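Local coordinates for protein telethonin (Homo sapiens, PDB 1YA5) that regulates muscle assembly and mediates the antiparallel assembly of titin molecules at the sarcomeric Z-disk, the piece here being its N-terminal part, at residues 6-11 and 23-28; 27-32 and 59-64. The protein carries 4 engineered substitutions. All blocks are in the same frame, centred on the assembly; numbering follows the deposited sequence.

Contact 1: residues 6-11 and 23-28; sequences LSSEVS and AEWKDL. Engineered in segment 6-11: Ser8 (natural residue Cys).
The indole of Trp25 lies against Ser8: over one face of the ring the carbonyl oxygen Ser8 O stands 3.1 Å above the plane, offset toward the rim, and Ser8 CB makes a CH-pi contact 3.9 Å from the centroid of the six-membered ring, 21° off its normal. With chi1 at 70°, Trp25 CG sits between its own N and carbonyl carbon, which carries the ring in over the neighbouring strand. Val10 CG2 adds a looser apolar contact, 4.3 Å from Trp25 CH2. The carboxylate of Asp27 is reached by Ser8 OG, which donates to Asp27 OD2 at 2.8 Å through the anti lone pair of that oxygen. Ser8 is an engineered residue, cysteine in the natural protein. Asp27 OD2 has a second donor, a backbone group of another protein chain in the assembly. These residues belong to the antiparallel hairpin of strands 4-14 and 19-33, whose outer edges, at Glu9-Ser11 and at Ala23-Glu24, each pair antiparallel with a strand of another protein chain, extending the sheet across both interfaces. Paired backbone bonds join Ser8 with Trp25 and Val10 with Ala23. The register slips at Leu6: both Asp27 N (2.9 Å) and Leu28 N (3.1 Å) donate to Leu6 O, the signature of a classic beta bulge. Within the bulge Leu6 N donates back to Leu28 O, and Leu6 CB lies 3.9 Å from Leu28 CB.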
ATOM      1  N   LEU C   6       1.744   9.097  -5.658  1.00 46.07           N
ATOM      2  CA  LEU C   6       0.967   9.202  -6.886  1.00 44.50           C
ATOM      3  C   LEU C   6      -0.251  10.089  -6.674  1.00 43.50           C
ATOM      4  O   LEU C   6      -1.007   9.892  -5.720  1.00 46.07           O
ATOM      5  CB  LEU C   6       0.458   7.812  -7.303  1.00 51.92           C
ATOM      6  CG  LEU C   6       1.271   6.933  -8.259  1.00 47.69           C
ATOM      7  CD1 LEU C   6       2.733   6.901  -7.837  1.00 47.82           C
ATOM      8  CD2 LEU C   6       0.677   5.546  -8.296  1.00 42.84           C
ATOM      9  N   SER C   7      -0.473  11.026  -7.585  1.00 41.38           N
ATOM     10  CA  SER C   7      -1.612  11.925  -7.486  1.00 46.37           C
ATOM     11  C   SER C   7      -2.724  11.773  -8.517  1.00 43.70           C
ATOM     12  O   SER C   7      -2.541  11.204  -9.581  1.00 46.31           O
ATOM     13  CB  SER C   7      -1.126  13.344  -7.462  1.00 42.61           C
ATOM     14  OG  SER C   7      -1.223  13.787  -6.123  1.00 56.27           O
ATOM     15  N   SER C   8      -3.891  12.287  -8.195  1.00 40.37           N
ATOM     16  CA  SER C   8      -4.952  12.338  -9.187  1.00 40.38           C
ATOM     17  C   SER C   8      -5.569  13.719  -9.304  1.00 41.38           C
ATOM     18  O   SER C   8      -5.774  14.385  -8.312  1.00 45.25           O
ATOM     19  CB  SER C   8      -6.024  11.352  -8.825  1.00 39.14           C
ATOM     20  OG  SER C   8      -5.424  10.109  -8.714  1.00 45.51           O
ATOM     21  N   GLU C   9      -5.879  14.139 -10.521  1.00 43.36           N
ATOM     22  CA  GLU C   9      -6.554  15.407 -10.736  1.00 45.02           C
ATOM     23  C   GLU C   9      -7.901  15.276 -11.467  1.00 46.68           C
ATOM     24  O   GLU C   9      -8.147  14.330 -12.192  1.00 47.10           O
ATOM     25  CB  GLU C   9      -5.633  16.348 -11.482  1.00 44.54           C
ATOM     26  CG  GLU C   9      -4.273  16.533 -10.805  1.00 46.50           C
ATOM     27  CD  GLU C   9      -3.380  15.305 -10.871  1.00 47.11           C
ATOM     28  OE1 GLU C   9      -2.731  14.975  -9.853  1.00 48.91           O
ATOM     29  OE2 GLU C   9      -3.302  14.674 -11.942  1.00 45.59           O
ATOM     30  N   VAL C  10      -8.787  16.226 -11.244  1.00 45.10           N
ATOM     31  CA  VAL C  10      -9.917  16.399 -12.123  1.00 49.45           C
ATOM     32  C   VAL C  10     -10.012  17.867 -12.416  1.00 47.45           C
ATOM     33  O   VAL C  10      -9.688  18.664 -11.564  1.00 48.23           O
ATOM     34  CB  VAL C  10     -11.210  15.991 -11.474  1.00 45.54           C
ATOM     35  CG1 VAL C  10     -12.345  16.631 -12.191  1.00 44.53           C
ATOM     36  CG2 VAL C  10     -11.338  14.520 -11.499  1.00 47.55           C
ATOM     37  N   SER C  11     -10.449  18.217 -13.616  1.00 45.48           N
ATOM     38  CA  SER C  11     -10.604  19.610 -13.985  1.00 42.26           C
ATOM     39  C   SER C  11     -11.758  19.706 -14.927  1.00 41.94           C
ATOM     40  O   SER C  11     -11.809  18.982 -15.902  1.00 42.08           O
ATOM     41  CB  SER C  11      -9.356  20.107 -14.694  1.00 42.64           C
ATOM     42  OG  SER C  11      -9.600  21.387 -15.246  1.00 45.49           O
ATOM     43  N   ALA C  23      -9.557  19.875  -8.927  1.00 51.62           N
ATOM     44  CA  ALA C  23      -9.261  19.054  -7.746  1.00 50.53           C
ATOM     45  C   ALA C  23      -7.933  18.346  -7.992  1.00 49.66           C
ATOM     46  O   ALA C  23      -7.703  17.781  -9.070  1.00 46.90           O
ATOM     47  CB  ALA C  23     -10.390  18.024  -7.505  1.00 48.92           C
ATOM     48  N   GLU C  24      -7.036  18.424  -7.015  1.00 51.41           N
ATOM     49  CA  GLU C  24      -5.807  17.636  -7.019  1.00 50.80           C
ATOM     50  C   GLU C  24      -5.693  16.925  -5.667  1.00 48.46           C
ATOM     51  O   GLU C  24      -5.855  17.558  -4.621  1.00 47.59           O
ATOM     52  CB  GLU C  24      -4.590  18.544  -7.264  1.00 50.49           C
ATOM     53  CG  GLU C  24      -3.531  17.956  -8.207  1.00 58.65           C
ATOM     54  CD  GLU C  24      -2.086  18.375  -7.867  1.00 55.44           C
ATOM     55  OE1 GLU C  24      -1.218  17.484  -7.670  1.00 47.50           O
ATOM     56  OE2 GLU C  24      -1.821  19.594  -7.797  1.00 58.01           O
ATOM     57  N   TRP C  25      -5.427  15.614  -5.680  1.00 45.81           N
ATOM     58  CA  TRP C  25      -5.194  14.938  -4.413  1.00 44.64           C
ATOM     59  C   TRP C  25      -4.141  13.826  -4.369  1.00 48.11           C
ATOM     60  O   TRP C  25      -3.893  13.092  -5.328  1.00 49.16           O
ATOM     61  CB  TRP C  25      -6.499  14.448  -3.813  1.00 44.95           C
ATOM     62  CG  TRP C  25      -7.133  13.323  -4.551  1.00 45.20           C
ATOM     63  CD1 TRP C  25      -7.080  12.002  -4.233  1.00 45.23           C
ATOM     64  CD2 TRP C  25      -7.947  13.424  -5.722  1.00 48.92           C
ATOM     65  NE1 TRP C  25      -7.826  11.265  -5.123  1.00 50.97           N
ATOM     66  CE2 TRP C  25      -8.371  12.113  -6.051  1.00 51.38           C
ATOM     67  CE3 TRP C  25      -8.369  14.499  -6.524  1.00 42.71           C
ATOM     68  CZ2 TRP C  25      -9.207  11.844  -7.140  1.00 46.68           C
ATOM     69  CZ3 TRP C  25      -9.191  14.229  -7.615  1.00 49.31           C
ATOM     70  CH2 TRP C  25      -9.604  12.910  -7.910  1.00 48.76           C
ATOM     71  N   LYS C  26      -3.514  13.705  -3.193  1.00 49.10           N
ATOM     72  CA  LYS C  26      -2.598  12.622  -2.882  1.00 46.05           C
ATOM     73  C   LYS C  26      -3.413  11.358  -2.899  1.00 42.54           C
ATOM     74  O   LYS C  26      -4.209  11.142  -1.997  1.00 48.27           O
ATOM     75  CB  LYS C  26      -1.999  12.832  -1.501  1.00 48.33           C
ATOM     76  CG  LYS C  26      -1.051  14.008  -1.430  1.00 50.73           C
ATOM     77  CD  LYS C  26      -0.552  14.228  -0.001  1.00 59.60           C
ATOM     78  CE  LYS C  26       0.847  14.850   0.028  1.00 55.78           C
ATOM     79  NZ  LYS C  26       0.780  16.323  -0.119  1.00 54.11           N
ATOM     80  N   ASP C  27      -3.251  10.531  -3.924  1.00 45.66           N
ATOM     81  CA  ASP C  27      -4.178   9.407  -4.127  1.00 44.90           C
ATOM     82  C   ASP C  27      -3.635   8.119  -3.544  1.00 47.67           C
ATOM     83  O   ASP C  27      -4.272   7.493  -2.692  1.00 48.69           O
ATOM     84  CB  ASP C  27      -4.465   9.222  -5.616  1.00 44.45           C
ATOM     85  CG  ASP C  27      -5.290   7.976  -5.919  1.00 48.20           C
ATOM     86  OD1 ASP C  27      -5.317   7.036  -5.091  1.00 49.65           O
ATOM     87  OD2 ASP C  27      -5.909   7.920  -6.994  1.00 46.32           O
ATOM     88  N   LEU C  28      -2.466   7.732  -4.022  1.00 52.83           N
ATOM     89  CA  LEU C  28      -1.832   6.489  -3.630  1.00 46.32           C
ATOM     90  C   LEU C  28      -0.484   6.833  -3.072  1.00 48.78           C
ATOM     91  O   LEU C  28       0.220   7.686  -3.613  1.00 46.29           O
ATOM     92  CB  LEU C  28      -1.633   5.598  -4.848  1.00 51.85           C
ATOM     93  CG  LEU C  28      -1.547   4.082  -4.689  1.00 47.62           C
ATOM     94  CD1 LEU C  28      -2.328   3.667  -3.486  1.00 63.70           C
ATOM     95  CD2 LEU C  28      -2.128   3.401  -5.907  1.00 44.53           C
TER

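Contact 2: residues 27-32 and 59-64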
ATOM      1  N   ASP C  27      -3.251  10.531  -3.924  1.00 45.66           N
ATOM      2  CA  ASP C  27      -4.178   9.407  -4.127  1.00 44.90           C
ATOM      3  C   ASP C  27      -3.635   8.119  -3.544  1.00 47.67           C
ATOM      4  O   ASP C  27      -4.272   7.493  -2.692  1.00 48.69           O
ATOM      5  CB  ASP C  27      -4.465   9.222  -5.616  1.00 44.45           C
ATOM      6  CG  ASP C  27      -5.290   7.976  -5.919  1.00 48.20           C
ATOM      7  OD1 ASP C  27      -5.317   7.036  -5.091  1.00 49.65           O
ATOM      8  OD2 ASP C  27      -5.909   7.920  -6.994  1.00 46.32           O
ATOM      9  N   LEU C  28      -2.466   7.732  -4.022  1.00 52.83           N
ATOM     10  CA  LEU C  28      -1.832   6.489  -3.630  1.00 46.32           C
ATOM     11  C   LEU C  28      -0.484   6.833  -3.072  1.00 48.78           C
ATOM     12  O   LEU C  28       0.220   7.686  -3.613  1.00 46.29           O
ATOM     13  CB  LEU C  28      -1.633   5.598  -4.848  1.00 51.85           C
ATOM     14  CG  LEU C  28      -1.547   4.082  -4.689  1.00 47.62           C
ATOM     15  CD1 LEU C  28      -2.328   3.667  -3.486  1.00 63.70           C
ATOM     16  CD2 LEU C  28      -2.128   3.401  -5.907  1.00 44.53           C
ATOM     17  N   THR C  29      -0.120   6.168  -1.989  1.00 50.41           N
ATOM     18  CA  THR C  29       1.206   6.315  -1.437  1.00 53.08           C
ATOM     19  C   THR C  29       1.830   4.929  -1.240  1.00 50.70           C
ATOM     20  O   THR C  29       1.197   4.051  -0.688  1.00 45.27           O
ATOM     21  CB  THR C  29       1.120   7.029  -0.117  1.00 53.09           C
ATOM     22  OG1 THR C  29       2.434   7.450   0.278  1.00 53.72           O
ATOM     23  CG2 THR C  29       0.577   6.072   0.920  1.00 54.69           C
ATOM     24  N   LEU C  30       3.067   4.748  -1.713  1.00 51.73           N
ATOM     25  CA  LEU C  30       3.767   3.459  -1.651  1.00 45.06           C
ATOM     26  C   LEU C  30       5.068   3.598  -0.914  1.00 48.24           C
ATOM     27  O   LEU C  30       5.918   4.407  -1.295  1.00 50.23           O
ATOM     28  CB  LEU C  30       4.095   2.963  -3.055  1.00 44.81           C
ATOM     29  CG  LEU C  30       4.451   1.478  -3.165  1.00 51.58           C
ATOM     30  CD1 LEU C  30       3.167   0.581  -3.214  1.00 47.28           C
ATOM     31  CD2 LEU C  30       5.313   1.246  -4.389  1.00 50.49           C
ATOM     32  N   SER C  31       5.257   2.809   0.131  1.00 49.87           N
ATOM     33  CA  SER C  31       6.548   2.849   0.804  1.00 51.56           C
ATOM     34  C   SER C  31       7.216   1.503   0.981  1.00 53.85           C
ATOM     35  O   SER C  31       6.571   0.441   0.886  1.00 46.07           O
ATOM     36  CB  SER C  31       6.494   3.595   2.143  1.00 50.97           C
ATOM     37  OG  SER C  31       5.206   3.537   2.719  1.00 52.76           O
ATOM     38  N   THR C  32       8.522   1.587   1.251  1.00 48.09           N
ATOM     39  CA  THR C  32       9.371   0.448   1.544  1.00 49.22           C
ATOM     40  C   THR C  32       9.604   0.351   3.039  1.00 50.51           C
ATOM     41  O   THR C  32       9.943   1.350   3.675  1.00 50.57           O
ATOM     42  CB  THR C  32      10.714   0.646   0.856  1.00 46.87           C
ATOM     43  OG1 THR C  32      10.491   0.769  -0.552  1.00 53.01           O
ATOM     44  CG2 THR C  32      11.639  -0.545   1.061  1.00 47.03           C
ATOM     45  N   VAL C  59       4.347  -1.242   1.469  1.00 44.85           N
ATOM     46  CA  VAL C  59       2.988  -0.970   1.868  1.00 46.52           C
ATOM     47  C   VAL C  59       2.275   0.088   1.048  1.00 47.63           C
ATOM     48  O   VAL C  59       2.872   1.054   0.569  1.00 44.82           O
ATOM     49  CB  VAL C  59       2.813  -0.753   3.385  1.00 48.49           C
ATOM     50  CG1 VAL C  59       4.160  -0.735   4.116  1.00 47.26           C
ATOM     51  CG2 VAL C  59       1.989   0.478   3.663  1.00 45.61           C
ATOM     52  N   LEU C  60       0.982  -0.138   0.880  1.00 45.18           N
ATOM     53  CA  LEU C  60       0.182   0.667   0.013  1.00 45.34           C
ATOM     54  C   LEU C  60      -0.903   1.324   0.807  1.00 45.80           C
ATOM     55  O   LEU C  60      -1.666   0.658   1.519  1.00 51.72           O
ATOM     56  CB  LEU C  60      -0.430  -0.203  -1.072  1.00 46.59           C
ATOM     57  CG  LEU C  60      -1.143   0.525  -2.209  1.00 49.36           C
ATOM     58  CD1 LEU C  60      -0.664  -0.090  -3.479  1.00 43.04           C
ATOM     59  CD2 LEU C  60      -2.683   0.423  -2.083  1.00 49.45           C
ATOM     60  N   VAL C  61      -0.955   2.644   0.707  1.00 48.37           N
ATOM     61  CA  VAL C  61      -2.071   3.417   1.238  1.00 49.28           C
ATOM     62  C   VAL C  61      -2.637   4.225   0.092  1.00 49.49           C
ATOM     63  O   VAL C  61      -1.899   4.966  -0.573  1.00 47.82           O
ATOM     64  CB  VAL C  61      -1.667   4.380   2.380  1.00 48.77           C
ATOM     65  CG1 VAL C  61      -2.923   5.073   2.979  1.00 43.50           C
ATOM     66  CG2 VAL C  61      -0.877   3.640   3.457  1.00 46.41           C
ATOM     67  N   GLN C  62      -3.939   4.041  -0.131  1.00 48.69           N
ATOM     68  CA  GLN C  62      -4.716   4.777  -1.118  1.00 47.14           C
ATOM     69  C   GLN C  62      -5.959   5.434  -0.478  1.00 48.74           C
ATOM     70  O   GLN C  62      -6.650   4.824   0.325  1.00 47.49           O
ATOM     71  CB  GLN C  62      -5.159   3.807  -2.197  1.00 49.66           C
ATOM     72  CG  GLN C  62      -6.350   4.246  -2.966  1.00 51.83           C
ATOM     73  CD  GLN C  62      -6.359   3.668  -4.339  1.00 50.91           C
ATOM     74  OE1 GLN C  62      -5.823   4.267  -5.283  1.00 52.11           O
ATOM     75  NE2 GLN C  62      -6.973   2.482  -4.482  1.00 56.75           N
ATOM     76  N   ARG C  63      -6.228   6.683  -0.846  1.00 53.88           N
ATOM     77  CA  ARG C  63      -7.381   7.438  -0.326  1.00 51.34           C
ATOM     78  C   ARG C  63      -8.157   8.101  -1.451  1.00 49.91           C
ATOM     79  O   ARG C  63      -7.726   8.122  -2.616  1.00 49.16           O
ATOM     80  CB  ARG C  63      -6.926   8.511   0.680  1.00 50.03           C
ATOM     81  CG  ARG C  63      -5.924   9.497   0.110  1.00 50.94           C
ATOM     82  CD  ARG C  63      -5.159  10.283   1.213  1.00 52.05           C
ATOM     83  NE  ARG C  63      -4.072   9.517   1.828  1.00 50.62           N
ATOM     84  CZ  ARG C  63      -3.053   9.008   1.141  1.00 54.38           C
ATOM     85  NH1 ARG C  63      -3.000   9.192  -0.163  1.00 62.14           N
ATOM     86  NH2 ARG C  63      -2.089   8.312   1.732  1.00 57.12           N
ATOM     87  N   SER C  64      -9.317   8.641  -1.119  1.00 48.55           N
ATOM     88  CA  SER C  64     -10.146   9.229  -2.154  1.00 43.47           C
ATOM     89  C   SER C  64     -11.009  10.359  -1.633  1.00 49.61           C
ATOM     90  O   SER C  64     -11.128  10.574  -0.416  1.00 47.54           O
ATOM     91  CB  SER C  64     -10.986   8.166  -2.852  1.00 46.95           C
ATOM     92  OG  SER C  64     -11.921   7.571  -1.970  1.00 45.02           O
TER
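With chi1 at -167°, Thr29 places OG1 opposite its backbone N and swings CG2 over toward Val61, beside which the threonine lies pointing the same way; OG1 itself is hydrogen-bonded to Glu5. A chi1 of -163° in Leu30 and -171° in Leu60 sets each CG trans to N, and the two side chains cross at a slant, Leu30 CD1 meeting Leu60 CD1 at 3.9 Å. The pairing is an antiparallel ladder between strands 19-33 and 49-62 within the telethonin sheet, the segment axes running 4.6 Å apart at closest approach. Thr29 with Val61 and Ser31 with Val59 are its hydrogen-bonded pairs: Val61 N gives to Thr29 O at 2.9 Å, and Ser31 N to Val59 O at 3.0 Å. Past the last bridge, Arg63 N still donates to Asp27 O at 2.8 Å, so the bonding continues one residue past the end of strand 49-62. Leu28 packs on Leu60 on the other face from Thr29; an apolar side chain of another protein chain also packs on Leu60. The Arg63 side chain runs back along the ladder, where NH1 bonds to Lys26 O and NH2 comes within 3.6 Å of Thr29 CG2, the methyl lying at the edge of the guanidinium.

How the contacts relate
From the N terminus, strand 4-14 runs out to a turn and strand 19-33 returns; contact 1 closes that short loop, with 11 residues between its segments. Strand 19-33 then continues directly into contact 2, which closes a longer loop of 26 residues containing strand 39-44 and most of strand 49-62. The two loops follow one another along the chain, neither inside the other, and overlap only in the shared residues Asp27 and Leu28. Strand 19-33 thus lies between strands 4-14 and 49-62 in the sheet, and strand 49-62 in turn pairs with 68-73. The contact centres lie about 12 Å apart.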